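Local coordinates for putative uncharacterized protein (PDB 4G7X) that probably binds the host periplasmic protein TolA during infection, as the N-terminal N1 domain of the CTXphi phage minor coat protein pIII, at residues Val36-Cys41 with Cys94-Cys99. Sequence-based numbering, arbitrary orientation.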
ATOM      1  N   VAL A  36       9.082   3.035  12.621  1.00  8.78           N
ATOM      2  CA  VAL A  36      10.026   2.303  11.791  1.00  8.81           C
ATOM      3  C   VAL A  36      10.925   3.293  11.071  1.00  8.72           C
ATOM      4  O   VAL A  36      10.439   4.263  10.476  1.00  8.87           O
ATOM      5  CB  VAL A  36       9.309   1.425  10.739  1.00  8.92           C
ATOM      6  CG1 VAL A  36      10.317   0.740   9.822  1.00  9.07           C
ATOM      7  CG2 VAL A  36       8.423   0.386  11.407  1.00  9.10           C
ATOM      8  N   LEU A  37      12.229   3.047  11.132  1.00  8.71           N
ATOM      9  CA  LEU A  37      13.177   3.776  10.303  1.00  8.85           C
ATOM     10  C   LEU A  37      13.250   3.090   8.942  1.00  8.91           C
ATOM     11  O   LEU A  37      13.876   2.035   8.791  1.00  8.90           O
ATOM     12  CB  LEU A  37      14.542   3.858  10.984  1.00  9.08           C
ATOM     13  CG  LEU A  37      15.571   4.796  10.348  1.00  9.26           C
ATOM     14  CD1 LEU A  37      15.072   6.237  10.334  1.00  9.51           C
ATOM     15  CD2 LEU A  37      16.873   4.680  11.120  1.00  9.58           C
ATOM     16  N   PHE A  38      12.563   3.686   7.972  1.00  9.08           N
ATOM     17  CA  PHE A  38      12.397   3.094   6.653  1.00  9.63           C
ATOM     18  C   PHE A  38      13.099   3.954   5.627  1.00  9.78           C
ATOM     19  O   PHE A  38      12.711   5.106   5.401  1.00  9.56           O
ATOM     20  CB  PHE A  38      10.907   2.963   6.305  1.00 10.10           C
ATOM     21  CG  PHE A  38      10.653   2.466   4.906  1.00 10.65           C
ATOM     22  CD1 PHE A  38      10.395   3.363   3.868  1.00 11.12           C
ATOM     23  CD2 PHE A  38      10.689   1.106   4.622  1.00 11.17           C
ATOM     24  CE1 PHE A  38      10.171   2.906   2.576  1.00 11.56           C
ATOM     25  CE2 PHE A  38      10.460   0.646   3.333  1.00 11.74           C
ATOM     26  CZ  PHE A  38      10.202   1.546   2.310  1.00 11.78           C
ATOM     27  N   ASP A  39      14.127   3.382   5.004  1.00 10.25           N
ATOM     28  CA  ASP A  39      14.902   4.077   3.978  1.00 10.69           C
ATOM     29  C   ASP A  39      15.378   5.456   4.479  1.00 10.11           C
ATOM     30  O   ASP A  39      15.369   6.450   3.746  1.00 10.26           O
ATOM     31  CB  ASP A  39      14.070   4.185   2.692  1.00 12.10           C
ATOM     32  CG  ASP A  39      14.918   4.280   1.439  1.00 13.29           C
ATOM     33  OD1 ASP A  39      16.074   3.803   1.432  1.00 14.06           O
ATOM     34  OD2 ASP A  39      14.408   4.835   0.446  1.00 14.69           O
ATOM     35  N   GLY A  40      15.784   5.496   5.748  1.00  9.47           N
ATOM     36  CA  GLY A  40      16.304   6.710   6.377  1.00  9.05           C
ATOM     37  C   GLY A  40      15.257   7.648   6.954  1.00  8.79           C
ATOM     38  O   GLY A  40      15.605   8.622   7.608  1.00  8.50           O
ATOM     39  N   CYS A  41      13.982   7.347   6.717  1.00  8.66           N
ATOM     40  CA  CYS A  41      12.870   8.185   7.149  1.00  8.79           C
ATOM     41  C   CYS A  41      12.132   7.537   8.309  1.00  8.52           C
ATOM     42  O   CYS A  41      11.760   6.366   8.234  1.00  8.51           O
ATOM     43  CB  CYS A  41      11.899   8.393   5.988  1.00  9.28           C
ATOM     44  SG  CYS A  41      10.589   9.594   6.317  1.00  9.96           S
ATOM     45  N   CYS A  94      11.838  -0.293  15.176  1.00  8.91           N
ATOM     46  CA  CYS A  94      12.853  -1.056  14.464  1.00  8.73           C
ATOM     47  C   CYS A  94      13.295  -0.393  13.168  1.00  8.68           C
ATOM     48  O   CYS A  94      12.626   0.509  12.666  1.00  8.48           O
ATOM     49  CB  CYS A  94      12.349  -2.486  14.206  1.00  8.74           C
ATOM     50  SG  CYS A  94      10.782  -2.608  13.302  1.00  8.42           S
ATOM     51  N   ILE A  95      14.433  -0.842  12.646  1.00  8.78           N
ATOM     52  CA  ILE A  95      14.955  -0.357  11.370  1.00  9.08           C
ATOM     53  C   ILE A  95      14.517  -1.326  10.277  1.00  9.51           C
ATOM     54  O   ILE A  95      14.743  -2.532  10.389  1.00  9.28           O
ATOM     55  CB  ILE A  95      16.498  -0.231  11.417  1.00  9.07           C
ATOM     56  CG1 ILE A  95      16.915   0.722  12.544  1.00  9.17           C
ATOM     57  CG2 ILE A  95      17.046   0.218  10.066  1.00  9.06           C
ATOM     58  CD1 ILE A  95      18.409   0.767  12.802  1.00  9.36           C
ATOM     59  N   TYR A  96      13.872  -0.816   9.230  1.00 10.18           N
ATOM     60  CA  TYR A  96      13.370  -1.700   8.175  1.00 11.49           C
ATOM     61  C   TYR A  96      14.480  -2.165   7.226  1.00 13.26           C
ATOM     62  O   TYR A  96      15.347  -1.374   6.855  1.00 14.09           O
ATOM     63  CB  TYR A  96      12.221  -1.058   7.391  1.00 10.98           C
ATOM     64  CG  TYR A  96      11.234  -2.086   6.882  1.00 10.44           C
ATOM     65  CD1 TYR A  96      10.303  -2.667   7.742  1.00 10.35           C
ATOM     66  CD2 TYR A  96      11.250  -2.498   5.552  1.00 10.43           C
ATOM     67  CE1 TYR A  96       9.407  -3.623   7.290  1.00 10.04           C
ATOM     68  CE2 TYR A  96      10.358  -3.451   5.089  1.00 10.07           C
ATOM     69  CZ  TYR A  96       9.445  -4.016   5.963  1.00 10.00           C
ATOM     70  OH  TYR A  96       8.560  -4.961   5.498  1.00  9.89           O
ATOM     71  N   PRO A  97      14.476  -3.465   6.860  1.00 15.08           N
ATOM     72  CA  PRO A  97      15.453  -3.978   5.888  1.00 17.16           C
ATOM     73  C   PRO A  97      15.018  -3.764   4.431  1.00 19.87           C
ATOM     74  O   PRO A  97      14.792  -4.731   3.696  1.00 21.63           O
ATOM     75  CB  PRO A  97      15.541  -5.470   6.234  1.00 16.67           C
ATOM     76  CG  PRO A  97      14.228  -5.802   6.855  1.00 16.10           C
ATOM     77  CD  PRO A  97      13.686  -4.546   7.481  1.00 15.21           C
ATOM     78  N   TYR A  98      14.925  -2.500   4.021  1.00 22.93           N
ATOM     79  CA  TYR A  98      14.471  -2.133   2.672  1.00 25.87           C
ATOM     80  C   TYR A  98      15.561  -2.223   1.592  1.00 27.92           C
ATOM     81  O   TYR A  98      16.730  -1.912   1.849  1.00 28.42           O
ATOM     82  CB  TYR A  98      13.850  -0.727   2.690  1.00 25.78           C
ATOM     83  CG  TYR A  98      13.599  -0.128   1.319  1.00 26.16           C
ATOM     84  CD1 TYR A  98      12.498  -0.520   0.554  1.00 25.98           C
ATOM     85  CD2 TYR A  98      14.468   0.823   0.785  1.00 26.17           C
ATOM     86  CE1 TYR A  98      12.270   0.024  -0.702  1.00 26.52           C
ATOM     87  CE2 TYR A  98      14.249   1.372  -0.470  1.00 26.53           C
ATOM     88  CZ  TYR A  98      13.148   0.970  -1.208  1.00 26.86           C
ATOM     89  OH  TYR A  98      12.931   1.516  -2.453  1.00 27.63           O
ATOM     90  N   CYS A  99      15.158  -2.659   0.397  0.50 28.73           N
ATOM     91  CA  CYS A  99      16.027  -2.708  -0.781  0.50 29.99           C
ATOM     92  C   CYS A  99      15.206  -2.464  -2.047  0.50 31.14           C
ATOM     93  O   CYS A  99      14.149  -3.078  -2.220  0.50 30.66           O
ATOM     94  CB  CYS A  99      16.744  -4.059  -0.873  0.50 29.84           C
ATOM     95  SG  CYS A  99      17.791  -4.261  -2.337  0.50 29.39           S
TER
HETATM   96  O   HOH W   1      15.152   0.900   5.354  1.00 23.69           O
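L37 and the chain from C94 to Y96 give a compact example of how a parallel strand pair is held through both polar groups of one residue. L37 N donates to C94 O at 3.0 Å, within the carbonyl plane, while L37 O accepts from Y96 N at 2.9 Å with the donor tilted from the plane of the L37 carbonyl. A water takes over next, accepting from D39 N and donating to Y96 O.

The F38 side chain then carries the contact outward. Its CB leaves the strand with CG anti to the backbone N (chi1 175°), which swings the ring alongside Y96. CD2 lies 3.8 Å from both CB and CD2 of Y96; CE2 reaches CB and CD1 of Y98; and CZ ends 3.6 Å from Y98 CD1. Y96 CG and CD2 lie near the plane of the F38 ring, at its edge, yet both tyrosine rings are inclined to it, Y96 by 56° and Y98 by 55°. On the same side of the Y96 ring as F38, V36 CG1 meets Y96 CB at 3.6 Å, while P97 CD lies over the other face; Y96 OH is hydrogen-bonded to L25 O. The carboxylate of D39 lies obliquely across Y98, OD1 being 3.4 Å from CD2.

L24 and H22 of strand 20-27 also pack on F38. This is a short parallel strand pairing in a mixed sheet, where F38 both opens the type I' turn of a beta hairpin (F38 to C41) and joins Y96 and Y98 in an aromatic cluster.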